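Local coordinates for protein globin II, extracellular (Lumbricus terrestris, PDB 1X9F) that probably binds and carries oxygen in earthworm blood as a haem-containing globin subunit of the giant extracellular haemoglobin, erythrocruorin, at residues A32-E43 / Y105-V116; G71-L79 / W130-E138. All coordinates share one frame; numbering follows the deposited sequence.

Contact 1 of 2, residues A32-E43 / Y105-V116; sequences AIWRATFAQVPE and YFDAFKTAILHV. With HEM (protoporphyrin IX containing Fe), chain O; CMO (carbon monoxide), chain P.
I33 fits as a knob into a hole formed by F109, A112, I113 and V116. Its two branches divide the work. CG1 lies beside the V116 side chain, with I33 CG1 3.8 Å from V116 CB. CG2, anti to the backbone N, reaches the F109 ring, I33 CG2 to F109 CE2 being 3.7 Å. Further along, small residues bring the backbones together: A36 CB meets A112 CB at 3.5 Å.

F109 carries the contact into the haem pocket. Its ring swings out anti to its own backbone N (chi1 -167°). One ring atom, CE2, then lies over a face of the W34 indole, offset toward the rim. The two ring planes are inclined at 41°. W34 is part of the carbon monoxide pocket. The same side of the F109 ring also faces the haem, with F109 CE1 3.5 Å from the vinyl atom CBB; I113 CG1 lies over the opposite face.

T37 OG1 hydrogen-bonds to I33 O at 2.9 Å, and T37 N reaches the same oxygen from the opposite face. The same OG1 packs against F109 CD2 and A112 CB. Q40 crosses T111 at about a right angle, with NE2 against A108 and OE1 against T111 CG2.

The axes of 32-40 and 105-116 come within 8.1 Å, at 133°. They lie on helices 23-40 and 103-121, the B and G helices of the globin fold. Helix 59-77 packs alongside: I33 touches L69, W34 A65 and I113 L72.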
loop_
_atom_site.group_PDB
_atom_site.type_symbol
_atom_site.label_atom_id
_atom_site.label_comp_id
_atom_site.label_asym_id
_atom_site.label_seq_id
_atom_site.Cartn_x
_atom_site.Cartn_y
_atom_site.Cartn_z
ATOM N N ALA B 32 -19.914 27.610 -27.644
ATOM C CA ALA B 32 -21.306 27.543 -27.228
ATOM C C ALA B 32 -21.846 28.937 -26.909
ATOM O O ALA B 32 -22.955 29.284 -27.333
ATOM C CB ALA B 32 -21.452 26.620 -26.036
ATOM N N ILE B 33 -21.060 29.749 -26.199
ATOM C CA ILE B 33 -21.494 31.103 -25.838
ATOM C C ILE B 33 -21.657 32.018 -27.062
ATOM O O ILE B 33 -22.695 32.681 -27.199
ATOM C CB ILE B 33 -20.570 31.738 -24.756
ATOM C CG1 ILE B 33 -20.732 31.000 -23.417
ATOM C CG2 ILE B 33 -20.908 33.222 -24.568
ATOM C CD1 ILE B 33 -19.575 31.230 -22.439
ATOM N N TRP B 34 -20.658 32.039 -27.949
ATOM C CA TRP B 34 -20.730 32.853 -29.173
ATOM C C TRP B 34 -21.821 32.428 -30.155
ATOM O O TRP B 34 -22.476 33.286 -30.760
ATOM C CB TRP B 34 -19.347 33.037 -29.836
ATOM C CG TRP B 34 -18.630 34.108 -29.114
ATOM C CD1 TRP B 34 -17.569 33.972 -28.267
ATOM C CD2 TRP B 34 -19.001 35.483 -29.075
ATOM N NE1 TRP B 34 -17.233 35.194 -27.734
ATOM C CE2 TRP B 34 -18.103 36.137 -28.214
ATOM C CE3 TRP B 34 -20.007 36.239 -29.699
ATOM C CZ2 TRP B 34 -18.180 37.497 -27.959
ATOM C CZ3 TRP B 34 -20.078 37.593 -29.447
ATOM C CH2 TRP B 34 -19.171 38.209 -28.588
ATOM N N ARG B 35 -22.046 31.124 -30.286
ATOM C CA ARG B 35 -23.153 30.630 -31.104
ATOM C C ARG B 35 -24.506 31.020 -30.541
ATOM O O ARG B 35 -25.413 31.383 -31.294
ATOM C CB ARG B 35 -23.086 29.118 -31.248
ATOM C CG ARG B 35 -22.009 28.708 -32.202
ATOM C CD ARG B 35 -21.674 27.260 -32.126
ATOM N NE ARG B 35 -20.639 26.959 -33.101
ATOM C CZ ARG B 35 -19.785 25.950 -33.003
ATOM N NH1 ARG B 35 -19.827 25.125 -31.962
ATOM N NH2 ARG B 35 -18.877 25.766 -33.951
ATOM N N ALA B 36 -24.648 30.922 -29.221
ATOM C CA ALA B 36 -25.876 31.336 -28.565
ATOM C C ALA B 36 -26.089 32.838 -28.756
ATOM O O ALA B 36 -27.219 33.276 -28.970
ATOM C CB ALA B 36 -25.851 30.965 -27.093
ATOM N N THR B 37 -25.008 33.617 -28.694
ATOM C CA THR B 37 -25.082 35.058 -28.947
ATOM C C THR B 37 -25.578 35.320 -30.367
ATOM O O THR B 37 -26.551 36.052 -30.562
ATOM C CB THR B 37 -23.702 35.733 -28.732
ATOM O OG1 THR B 37 -23.264 35.523 -27.383
ATOM C CG2 THR B 37 -23.817 37.257 -28.828
ATOM N N PHE B 38 -24.906 34.713 -31.348
ATOM C CA PHE B 38 -25.258 34.892 -32.755
ATOM C C PHE B 38 -26.673 34.410 -33.062
ATOM O O PHE B 38 -27.369 35.034 -33.855
ATOM C CB PHE B 38 -24.260 34.207 -33.703
ATOM C CG PHE B 38 -22.864 34.777 -33.657
ATOM C CD1 PHE B 38 -21.772 33.973 -33.961
ATOM C CD2 PHE B 38 -22.637 36.108 -33.307
ATOM C CE1 PHE B 38 -20.483 34.482 -33.924
ATOM C CE2 PHE B 38 -21.351 36.621 -33.263
ATOM C CZ PHE B 38 -20.272 35.808 -33.574
ATOM N N ALA B 39 -27.102 33.305 -32.453
ATOM C CA ALA B 39 -28.470 32.813 -32.657
ATOM C C ALA B 39 -29.494 33.868 -32.240
ATOM O O ALA B 39 -30.572 33.977 -32.829
ATOM C CB ALA B 39 -28.701 31.516 -31.887
ATOM N N GLN B 40 -29.140 34.652 -31.228
ATOM C CA GLN B 40 -30.051 35.648 -30.698
ATOM C C GLN B 40 -29.974 36.995 -31.414
ATOM O O GLN B 40 -31.001 37.637 -31.644
ATOM C CB GLN B 40 -29.851 35.835 -29.198
ATOM C CG GLN B 40 -30.926 36.730 -28.628
ATOM C CD GLN B 40 -30.847 36.883 -27.140
ATOM O OE1 GLN B 40 -30.678 35.903 -26.416
ATOM N NE2 GLN B 40 -30.992 38.115 -26.665
ATOM N N VAL B 41 -28.760 37.424 -31.754
ATOM C CA VAL B 41 -28.577 38.652 -32.519
ATOM C C VAL B 41 -27.618 38.425 -33.689
ATOM O O VAL B 41 -26.462 38.865 -33.657
ATOM C CB VAL B 41 -28.095 39.829 -31.641
ATOM C CG1 VAL B 41 -29.245 40.397 -30.823
ATOM C CG2 VAL B 41 -26.922 39.418 -30.751
ATOM N N PRO B 42 -28.108 37.749 -34.729
ATOM C CA PRO B 42 -27.276 37.397 -35.887
ATOM C C PRO B 42 -26.588 38.596 -36.534
ATOM O O PRO B 42 -25.544 38.425 -37.170
ATOM C CB PRO B 42 -28.272 36.754 -36.861
ATOM C CG PRO B 42 -29.628 37.165 -36.372
ATOM C CD PRO B 42 -29.498 37.285 -34.887
ATOM N N GLU B 43 -27.161 39.787 -36.368
ATOM C CA GLU B 43 -26.548 41.030 -36.841
ATOM C C GLU B 43 -25.139 41.232 -36.312
ATOM O O GLU B 43 -24.280 41.784 -37.004
ATOM C CB GLU B 43 -27.390 42.225 -36.399
ATOM C CG GLU B 43 -28.842 42.164 -36.832
ATOM C CD GLU B 43 -29.014 42.425 -38.316
ATOM O OE1 GLU B 43 -28.295 41.809 -39.139
ATOM O OE2 GLU B 43 -29.883 43.252 -38.667
ATOM N N TYR B 105 -26.691 44.004 -28.006
ATOM C CA TYR B 105 -25.686 42.954 -28.153
ATOM C C TYR B 105 -25.112 42.453 -26.833
ATOM O O TYR B 105 -25.071 41.241 -26.610
ATOM C CB TYR B 105 -24.549 43.390 -29.063
ATOM C CG TYR B 105 -24.916 43.571 -30.510
ATOM C CD1 TYR B 105 -23.963 44.027 -31.412
ATOM C CD2 TYR B 105 -26.203 43.298 -30.985
ATOM C CE1 TYR B 105 -24.263 44.205 -32.742
ATOM C CE2 TYR B 105 -26.518 43.477 -32.324
ATOM C CZ TYR B 105 -25.541 43.933 -33.195
ATOM O OH TYR B 105 -25.823 44.121 -34.527
ATOM N N PHE B 106 -24.653 43.365 -25.971
ATOM C CA PHE B 106 -24.210 42.980 -24.622
ATOM C C PHE B 106 -25.310 42.197 -23.950
ATOM O O PHE B 106 -25.053 41.307 -23.143
ATOM C CB PHE B 106 -23.879 44.193 -23.754
ATOM C CG PHE B 106 -22.609 44.857 -24.128
ATOM C CD1 PHE B 106 -22.625 45.979 -24.936
ATOM C CD2 PHE B 106 -21.388 44.348 -23.696
ATOM C CE1 PHE B 106 -21.451 46.600 -25.297
ATOM C CE2 PHE B 106 -20.205 44.961 -24.058
ATOM C CZ PHE B 106 -20.235 46.091 -24.859
ATOM N N ASP B 107 -26.543 42.536 -24.307
ATOM C CA ASP B 107 -27.708 41.889 -23.749
ATOM C C ASP B 107 -27.833 40.427 -24.183
ATOM O O ASP B 107 -28.079 39.555 -23.347
ATOM C CB ASP B 107 -28.970 42.666 -24.110
ATOM C CG ASP B 107 -30.146 42.277 -23.250
ATOM O OD1 ASP B 107 -30.164 42.665 -22.062
ATOM O OD2 ASP B 107 -31.098 41.584 -23.671
ATOM N N ALA B 108 -27.665 40.161 -25.476
ATOM C CA ALA B 108 -27.707 38.789 -25.983
ATOM C C ALA B 108 -26.557 37.950 -25.428
ATOM O O ALA B 108 -26.738 36.780 -25.077
ATOM C CB ALA B 108 -27.690 38.781 -27.496
ATOM N N PHE B 109 -25.380 38.566 -25.347
ATOM C CA PHE B 109 -24.208 37.908 -24.808
ATOM C C PHE B 109 -24.484 37.424 -23.396
ATOM O O PHE B 109 -24.214 36.265 -23.068
ATOM C CB PHE B 109 -23.015 38.859 -24.818
ATOM C CG PHE B 109 -21.705 38.180 -24.575
ATOM C CD1 PHE B 109 -21.008 38.386 -23.395
ATOM C CD2 PHE B 109 -21.166 37.326 -25.529
ATOM C CE1 PHE B 109 -19.790 37.755 -23.173
ATOM C CE2 PHE B 109 -19.956 36.692 -25.312
ATOM C CZ PHE B 109 -19.265 36.904 -24.133
ATOM N N LYS B 110 -25.037 38.304 -22.570
ATOM C CA LYS B 110 -25.375 37.956 -21.202
ATOM C C LYS B 110 -26.331 36.765 -21.144
ATOM O O LYS B 110 -26.145 35.860 -20.328
ATOM C CB LYS B 110 -25.985 39.155 -20.485
ATOM C CG LYS B 110 -26.404 38.861 -19.059
ATOM C CD LYS B 110 -26.921 40.098 -18.366
ATOM C CE LYS B 110 -28.356 40.401 -18.782
ATOM N NZ LYS B 110 -29.014 41.250 -17.746
ATOM N N THR B 111 -27.347 36.774 -22.005
ATOM C CA THR B 111 -28.322 35.688 -22.066
ATOM C C THR B 111 -27.623 34.395 -22.436
ATOM O O THR B 111 -27.915 33.336 -21.879
ATOM C CB THR B 111 -29.406 36.021 -23.108
ATOM O OG1 THR B 111 -30.096 37.213 -22.706
ATOM C CG2 THR B 111 -30.512 34.968 -23.118
ATOM N N ALA B 112 -26.697 34.503 -23.383
ATOM C CA ALA B 112 -25.953 33.363 -23.879
ATOM C C ALA B 112 -25.068 32.762 -22.788
ATOM O O ALA B 112 -25.106 31.549 -22.566
ATOM C CB ALA B 112 -25.131 33.761 -25.094
ATOM N N ILE B 113 -24.283 33.606 -22.109
ATOM C CA ILE B 113 -23.475 33.153 -20.974
ATOM C C ILE B 113 -24.338 32.375 -19.989
ATOM O O ILE B 113 -23.996 31.249 -19.615
ATOM C CB ILE B 113 -22.803 34.328 -20.237
ATOM C CG1 ILE B 113 -21.729 34.988 -21.103
ATOM C CG2 ILE B 113 -22.165 33.851 -18.927
ATOM C CD1 ILE B 113 -21.236 36.305 -20.515
ATOM N N LEU B 114 -25.458 32.974 -19.581
ATOM C CA LEU B 114 -26.336 32.356 -18.595
ATOM C C LEU B 114 -26.894 31.040 -19.083
ATOM O O LEU B 114 -27.085 30.107 -18.308
ATOM C CB LEU B 114 -27.469 33.301 -18.207
ATOM C CG LEU B 114 -27.228 34.137 -16.950
ATOM C CD1 LEU B 114 -25.913 34.911 -17.004
ATOM C CD2 LEU B 114 -28.383 35.094 -16.769
ATOM N N HIS B 115 -27.116 30.959 -20.385
ATOM C CA HIS B 115 -27.715 29.802 -20.991
ATOM C C HIS B 115 -26.758 28.623 -21.022
ATOM O O HIS B 115 -27.111 27.504 -20.645
ATOM C CB HIS B 115 -28.114 30.172 -22.401
ATOM C CG HIS B 115 -28.693 29.038 -23.164
ATOM N ND1 HIS B 115 -29.907 28.476 -22.837
ATOM C CD2 HIS B 115 -28.227 28.349 -24.230
ATOM C CE1 HIS B 115 -30.169 27.492 -23.678
ATOM N NE2 HIS B 115 -29.167 27.397 -24.534
ATOM N N VAL B 116 -25.546 28.894 -21.488
ATOM C CA VAL B 116 -24.513 27.888 -21.568
ATOM C C VAL B 116 -24.099 27.448 -20.157
ATOM O O VAL B 116 -23.960 26.252 -19.905
ATOM C CB VAL B 116 -23.321 28.384 -22.418
ATOM C CG1 VAL B 116 -22.233 27.336 -22.485
ATOM C CG2 VAL B 116 -23.788 28.738 -23.831
HETATM C CHA HEM O . -12.537 41.843 -28.445
HETATM C CHB HEM O . -13.953 40.949 -23.857
HETATM C CHC HEM O . -18.629 41.568 -25.153
HETATM C CHD HEM O . -17.190 42.707 -29.699
HETATM C C1A HEM O . -12.518 41.444 -27.029
HETATM C C2A HEM O . -11.314 41.108 -26.416
HETATM C C3A HEM O . -11.680 40.820 -25.029
HETATM C C4A HEM O . -13.135 41.076 -25.056
HETATM C CMA HEM O . -10.800 40.386 -23.884
HETATM C CAA HEM O . -9.944 40.989 -27.034
HETATM C CBA HEM O . -9.112 42.251 -26.923
HETATM C CGA HEM O . -7.838 41.968 -27.684
HETATM O O1A HEM O . -6.950 41.267 -27.146
HETATM O O2A HEM O . -7.724 42.439 -28.835
HETATM C C1B HEM O . -15.410 41.037 -23.825
HETATM C C2B HEM O . -16.091 40.757 -22.660
HETATM C C3B HEM O . -17.376 40.948 -23.048
HETATM C C4B HEM O . -17.419 41.313 -24.375
HETATM C CMB HEM O . -15.558 40.348 -21.310
HETATM C CAB HEM O . -18.359 40.754 -22.170
HETATM C CBB HEM O . -19.252 40.565 -21.218
HETATM C C1C HEM O . -18.636 41.898 -26.583
HETATM C C2C HEM O . -19.837 42.053 -27.246
HETATM C C3C HEM O . -19.436 42.377 -28.522
HETATM C C4C HEM O . -18.040 42.380 -28.532
HETATM C CMC HEM O . -21.219 41.914 -26.653
HETATM C CAC HEM O . -20.364 42.658 -29.650
HETATM C CBC HEM O . -21.276 41.733 -29.988
HETATM C C1D HEM O . -15.718 42.582 -29.761
HETATM C C2D HEM O . -15.024 42.754 -30.957
HETATM C C3D HEM O . -13.704 42.512 -30.652
HETATM C C4D HEM O . -13.738 42.202 -29.209
HETATM C CMD HEM O . -15.599 43.129 -32.302
HETATM C CAD HEM O . -12.504 42.583 -31.561
HETATM C CBD HEM O . -12.444 41.384 -32.493
HETATM C CGD HEM O . -11.184 41.528 -33.308
HETATM O O1D HEM O . -10.074 41.504 -32.732
HETATM O O2D HEM O . -11.297 41.675 -34.540
HETATM N NA HEM O . -13.639 41.491 -26.242
HETATM N NB HEM O . -16.170 41.384 -24.893
HETATM N NC HEM O . -17.508 42.113 -27.312
HETATM N ND HEM O . -14.976 42.234 -28.677
HETATM FE FE HEM O . -15.565 41.879 -26.767
HETATM C C CMO P . -15.900 39.810 -27.436
HETATM O O CMO P . -16.232 39.007 -28.346
#

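Contact 2 of 2, residues G71-L79 / W130-E138. With HEM (protoporphyrin IX containing Fe), chain O.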
loop_
_atom_site.group_PDB
_atom_site.type_symbol
_atom_site.label_atom_id
_atom_site.label_comp_id
_atom_site.label_asym_id
_atom_site.label_seq_id
_atom_site.Cartn_x
_atom_site.Cartn_y
_atom_site.Cartn_z
ATOM N N GLY B 71 -10.975 37.472 -20.659
ATOM C CA GLY B 71 -11.325 38.771 -20.102
ATOM C C GLY B 71 -12.421 38.629 -19.067
ATOM O O GLY B 71 -12.340 39.208 -17.982
ATOM N N LEU B 72 -13.443 37.849 -19.401
ATOM C CA LEU B 72 -14.546 37.624 -18.486
ATOM C C LEU B 72 -14.050 36.920 -17.224
ATOM O O LEU B 72 -14.498 37.229 -16.117
ATOM C CB LEU B 72 -15.643 36.815 -19.174
ATOM C CG LEU B 72 -16.935 36.592 -18.386
ATOM C CD1 LEU B 72 -17.657 37.908 -18.086
ATOM C CD2 LEU B 72 -17.842 35.645 -19.150
ATOM N N ASP B 73 -13.115 35.992 -17.398
ATOM C CA ASP B 73 -12.518 35.282 -16.279
ATOM C C ASP B 73 -11.849 36.237 -15.295
ATOM O O ASP B 73 -11.980 36.066 -14.080
ATOM C CB ASP B 73 -11.498 34.273 -16.786
ATOM C CG ASP B 73 -10.846 33.511 -15.668
ATOM O OD1 ASP B 73 -9.647 33.742 -15.418
ATOM O OD2 ASP B 73 -11.459 32.673 -14.976
ATOM N N ILE B 74 -11.129 37.234 -15.816
ATOM C CA ILE B 74 -10.492 38.239 -14.962
ATOM C C ILE B 74 -11.538 39.014 -14.159
ATOM O O ILE B 74 -11.385 39.209 -12.949
ATOM C CB ILE B 74 -9.616 39.210 -15.780
ATOM C CG1 ILE B 74 -8.435 38.459 -16.418
ATOM C CG2 ILE B 74 -9.118 40.357 -14.883
ATOM C CD1 ILE B 74 -7.626 39.275 -17.438
ATOM N N ALA B 75 -12.596 39.437 -14.850
ATOM C CA ALA B 75 -13.677 40.205 -14.253
ATOM C C ALA B 75 -14.367 39.419 -13.143
ATOM O O ALA B 75 -14.479 39.904 -12.017
ATOM C CB ALA B 75 -14.678 40.631 -15.320
ATOM N N ILE B 76 -14.808 38.200 -13.449
ATOM C CA ILE B 76 -15.485 37.371 -12.449
ATOM C C ILE B 76 -14.562 37.088 -11.264
ATOM O O ILE B 76 -14.980 37.173 -10.105
ATOM C CB ILE B 76 -16.002 36.054 -13.077
ATOM C CG1 ILE B 76 -17.168 36.342 -14.031
ATOM C CG2 ILE B 76 -16.426 35.065 -11.986
ATOM C CD1 ILE B 76 -17.610 35.150 -14.866
ATOM N N SER B 77 -13.303 36.772 -11.552
ATOM C CA SER B 77 -12.362 36.412 -10.497
ATOM C C SER B 77 -12.108 37.555 -9.518
ATOM O O SER B 77 -11.713 37.308 -8.377
ATOM C CB SER B 77 -11.037 35.898 -11.073
ATOM O OG SER B 77 -10.256 36.956 -11.602
ATOM N N THR B 78 -12.328 38.795 -9.956
ATOM C CA THR B 78 -12.100 39.950 -9.081
ATOM C C THR B 78 -13.370 40.708 -8.727
ATOM O O THR B 78 -13.305 41.891 -8.387
ATOM C CB THR B 78 -11.064 40.936 -9.671
ATOM O OG1 THR B 78 -11.540 41.441 -10.926
ATOM C CG2 THR B 78 -9.764 40.231 -10.020
ATOM N N LEU B 79 -14.521 40.043 -8.799
ATOM C CA LEU B 79 -15.759 40.658 -8.326
ATOM C C LEU B 79 -15.623 41.077 -6.868
ATOM O O LEU B 79 -16.251 42.043 -6.429
ATOM C CB LEU B 79 -16.950 39.716 -8.487
ATOM C CG LEU B 79 -17.515 39.591 -9.901
ATOM C CD1 LEU B 79 -18.486 38.429 -9.978
ATOM C CD2 LEU B 79 -18.177 40.880 -10.366
ATOM N N TRP B 130 -26.029 35.324 -11.377
ATOM C CA TRP B 130 -25.270 35.487 -12.616
ATOM C C TRP B 130 -25.716 36.717 -13.392
ATOM O O TRP B 130 -24.887 37.537 -13.787
ATOM C CB TRP B 130 -25.382 34.246 -13.499
ATOM C CG TRP B 130 -24.405 33.180 -13.157
ATOM C CD1 TRP B 130 -24.542 32.227 -12.189
ATOM C CD2 TRP B 130 -23.135 32.946 -13.776
ATOM N NE1 TRP B 130 -23.436 31.412 -12.166
ATOM C CE2 TRP B 130 -22.556 31.827 -13.132
ATOM C CE3 TRP B 130 -22.426 33.563 -14.816
ATOM C CZ2 TRP B 130 -21.303 31.314 -13.491
ATOM C CZ3 TRP B 130 -21.183 33.053 -15.173
ATOM C CH2 TRP B 130 -20.635 31.939 -14.510
ATOM N N ASP B 131 -27.023 36.845 -13.600
ATOM C CA ASP B 131 -27.574 37.972 -14.340
ATOM C C ASP B 131 -27.075 39.302 -13.771
ATOM O O ASP B 131 -26.636 40.189 -14.513
ATOM C CB ASP B 131 -29.100 37.914 -14.309
ATOM C CG ASP B 131 -29.737 38.974 -15.169
ATOM O OD1 ASP B 131 -29.505 38.969 -16.396
ATOM O OD2 ASP B 131 -30.487 39.858 -14.708
ATOM N N ALA B 132 -27.122 39.415 -12.447
ATOM C CA ALA B 132 -26.723 40.627 -11.756
ATOM C C ALA B 132 -25.234 40.917 -11.928
ATOM O O ALA B 132 -24.840 42.059 -12.165
ATOM C CB ALA B 132 -27.070 40.514 -10.285
ATOM N N CYS B 133 -24.413 39.876 -11.806
ATOM C CA CYS B 133 -22.966 40.023 -11.876
ATOM C C CYS B 133 -22.448 40.214 -13.300
ATOM O O CYS B 133 -21.479 40.946 -13.500
ATOM C CB CYS B 133 -22.276 38.853 -11.168
ATOM S SG CYS B 133 -22.363 38.988 -9.361
ATOM N N ILE B 134 -23.081 39.579 -14.289
ATOM C CA ILE B 134 -22.710 39.837 -15.688
ATOM C C ILE B 134 -23.070 41.278 -16.086
ATOM O O ILE B 134 -22.303 41.943 -16.788
ATOM C CB ILE B 134 -23.331 38.794 -16.669
ATOM C CG1 ILE B 134 -22.865 37.365 -16.339
ATOM C CG2 ILE B 134 -22.978 39.133 -18.120
ATOM C CD1 ILE B 134 -21.351 37.165 -16.298
ATOM N N ASP B 135 -24.229 41.749 -15.624
ATOM C CA ASP B 135 -24.637 43.140 -15.817
ATOM C C ASP B 135 -23.596 44.094 -15.294
ATOM O O ASP B 135 -23.162 45.005 -16.004
ATOM C CB ASP B 135 -25.952 43.427 -15.096
ATOM C CG ASP B 135 -27.124 43.509 -16.043
ATOM O OD1 ASP B 135 -26.993 43.075 -17.209
ATOM O OD2 ASP B 135 -28.223 44.000 -15.708
ATOM N N HIS B 136 -23.209 43.877 -14.040
ATOM C CA HIS B 136 -22.206 44.703 -13.397
ATOM C C HIS B 136 -20.927 44.757 -14.217
ATOM O O HIS B 136 -20.289 45.804 -14.311
ATOM C CB HIS B 136 -21.883 44.189 -11.997
ATOM C CG HIS B 136 -20.902 45.050 -11.275
ATOM N ND1 HIS B 136 -21.074 46.411 -11.154
ATOM C CD2 HIS B 136 -19.733 44.761 -10.657
ATOM C CE1 HIS B 136 -20.055 46.925 -10.490
ATOM N NE2 HIS B 136 -19.231 45.944 -10.170
ATOM N N ILE B 137 -20.557 43.624 -14.804
ATOM C CA ILE B 137 -19.321 43.543 -15.571
ATOM C C ILE B 137 -19.468 44.288 -16.897
ATOM O O ILE B 137 -18.576 45.042 -17.298
ATOM C CB ILE B 137 -18.893 42.062 -15.751
ATOM C CG1 ILE B 137 -18.315 41.525 -14.435
ATOM C CG2 ILE B 137 -17.873 41.917 -16.881
ATOM C CD1 ILE B 137 -18.325 40.008 -14.311
ATOM N N GLU B 138 -20.609 44.093 -17.551
ATOM C CA GLU B 138 -20.888 44.754 -18.819
ATOM C C GLU B 138 -21.051 46.275 -18.691
ATOM O O GLU B 138 -20.666 47.008 -19.604
ATOM C CB GLU B 138 -22.088 44.107 -19.519
ATOM C CG GLU B 138 -21.805 42.700 -20.037
ATOM C CD GLU B 138 -22.991 42.063 -20.742
ATOM O OE1 GLU B 138 -22.763 41.347 -21.743
ATOM O OE2 GLU B 138 -24.144 42.270 -20.301
HETATM C CHA HEM O . -12.537 41.843 -28.445
HETATM C CHB HEM O . -13.953 40.949 -23.857
HETATM C CHC HEM O . -18.629 41.568 -25.153
HETATM C CHD HEM O . -17.190 42.707 -29.699
HETATM C C1A HEM O . -12.518 41.444 -27.029
HETATM C C2A HEM O . -11.314 41.108 -26.416
HETATM C C3A HEM O . -11.680 40.820 -25.029
HETATM C C4A HEM O . -13.135 41.076 -25.056
HETATM C CMA HEM O . -10.800 40.386 -23.884
HETATM C CAA HEM O . -9.944 40.989 -27.034
HETATM C CBA HEM O . -9.112 42.251 -26.923
HETATM C CGA HEM O . -7.838 41.968 -27.684
HETATM O O1A HEM O . -6.950 41.267 -27.146
HETATM O O2A HEM O . -7.724 42.439 -28.835
HETATM C C1B HEM O . -15.410 41.037 -23.825
HETATM C C2B HEM O . -16.091 40.757 -22.660
HETATM C C3B HEM O . -17.376 40.948 -23.048
HETATM C C4B HEM O . -17.419 41.313 -24.375
HETATM C CMB HEM O . -15.558 40.348 -21.310
HETATM C CAB HEM O . -18.359 40.754 -22.170
HETATM C CBB HEM O . -19.252 40.565 -21.218
HETATM C C1C HEM O . -18.636 41.898 -26.583
HETATM C C2C HEM O . -19.837 42.053 -27.246
HETATM C C3C HEM O . -19.436 42.377 -28.522
HETATM C C4C HEM O . -18.040 42.380 -28.532
HETATM C CMC HEM O . -21.219 41.914 -26.653
HETATM C CAC HEM O . -20.364 42.658 -29.650
HETATM C CBC HEM O . -21.276 41.733 -29.988
HETATM C C1D HEM O . -15.718 42.582 -29.761
HETATM C C2D HEM O . -15.024 42.754 -30.957
HETATM C C3D HEM O . -13.704 42.512 -30.652
HETATM C C4D HEM O . -13.738 42.202 -29.209
HETATM C CMD HEM O . -15.599 43.129 -32.302
HETATM C CAD HEM O . -12.504 42.583 -31.561
HETATM C CBD HEM O . -12.444 41.384 -32.493
HETATM C CGD HEM O . -11.184 41.528 -33.308
HETATM O O1D HEM O . -10.074 41.504 -32.732
HETATM O O2D HEM O . -11.297 41.675 -34.540
HETATM N NA HEM O . -13.639 41.491 -26.242
HETATM N NB HEM O . -16.170 41.384 -24.893
HETATM N NC HEM O . -17.508 42.113 -27.312
HETATM N ND HEM O . -14.976 42.234 -28.677
HETATM FE FE HEM O . -15.565 41.879 -26.767
#
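I137 meets A75 with three of its carbons, and this is the close-packed heart of the contact. A75 CB lies 3.8 Å from I137 CG2 and about as far from CG1 and CD1. The I137 side chain starts out toward the opposite helix. Its CG1 stands anti to the carbonyl carbon (chi1 -75°), and the chain runs on extended to CD1. That end fits between neighbours: I137 CD1 is 3.9 Å from I76 CG1 and 4.0 Å from L79 CD2. I76 and L79 each cross it at about a right angle.

Around this centre the packing is looser. L72 reaches across with CD1, which is 4.2 Å from I134 CD1 and just as far from I137 CG2. I76 CD1 comes to W130 CZ3 at 4.2 Å, obliquely to the indole. The W130 ring nitrogen is hydrogen-bonded to E15 of helix 6-20, so its polar end is served away from this contact.

The solvent side is at L79 and H136. L79 is partly exposed, and its CD2 meets the edge of the exposed H136 imidazole. Its other methyl, L79 CD1, lies 4.0 Å from C133 SG. C133 is in a disulfide with C4, so the N-terminal segment is tied to helix 127-142 here.

The axes of 71-77 and 130-138 approach to 10.5 Å and cross at 111°. This is the packing of helices E and H in the globin fold. Here it closes the hydrophobic interior beside the haem, which L72 and E138 both touch.

How the contacts relate
The segments alternate along the chain: 32-43, 71-79, 105-116, then 130-138. Contact 1 joins helix 23-40 to helix 103-121, and contact 2 joins helix 59-77 to helix 127-142. Their centres are about 15 Å apart, on opposite sides of the centre of the chain. They share no helix, but they do touch. K110 of contact 1 forms salt bridges with D131 and D135 of contact 2, which ties helix 103-121 to helix 127-142. K110 also packs against I134. Both contacts reach the haem, so four of the six helices meet around one pocket. This interlocked order is that of a single globin domain.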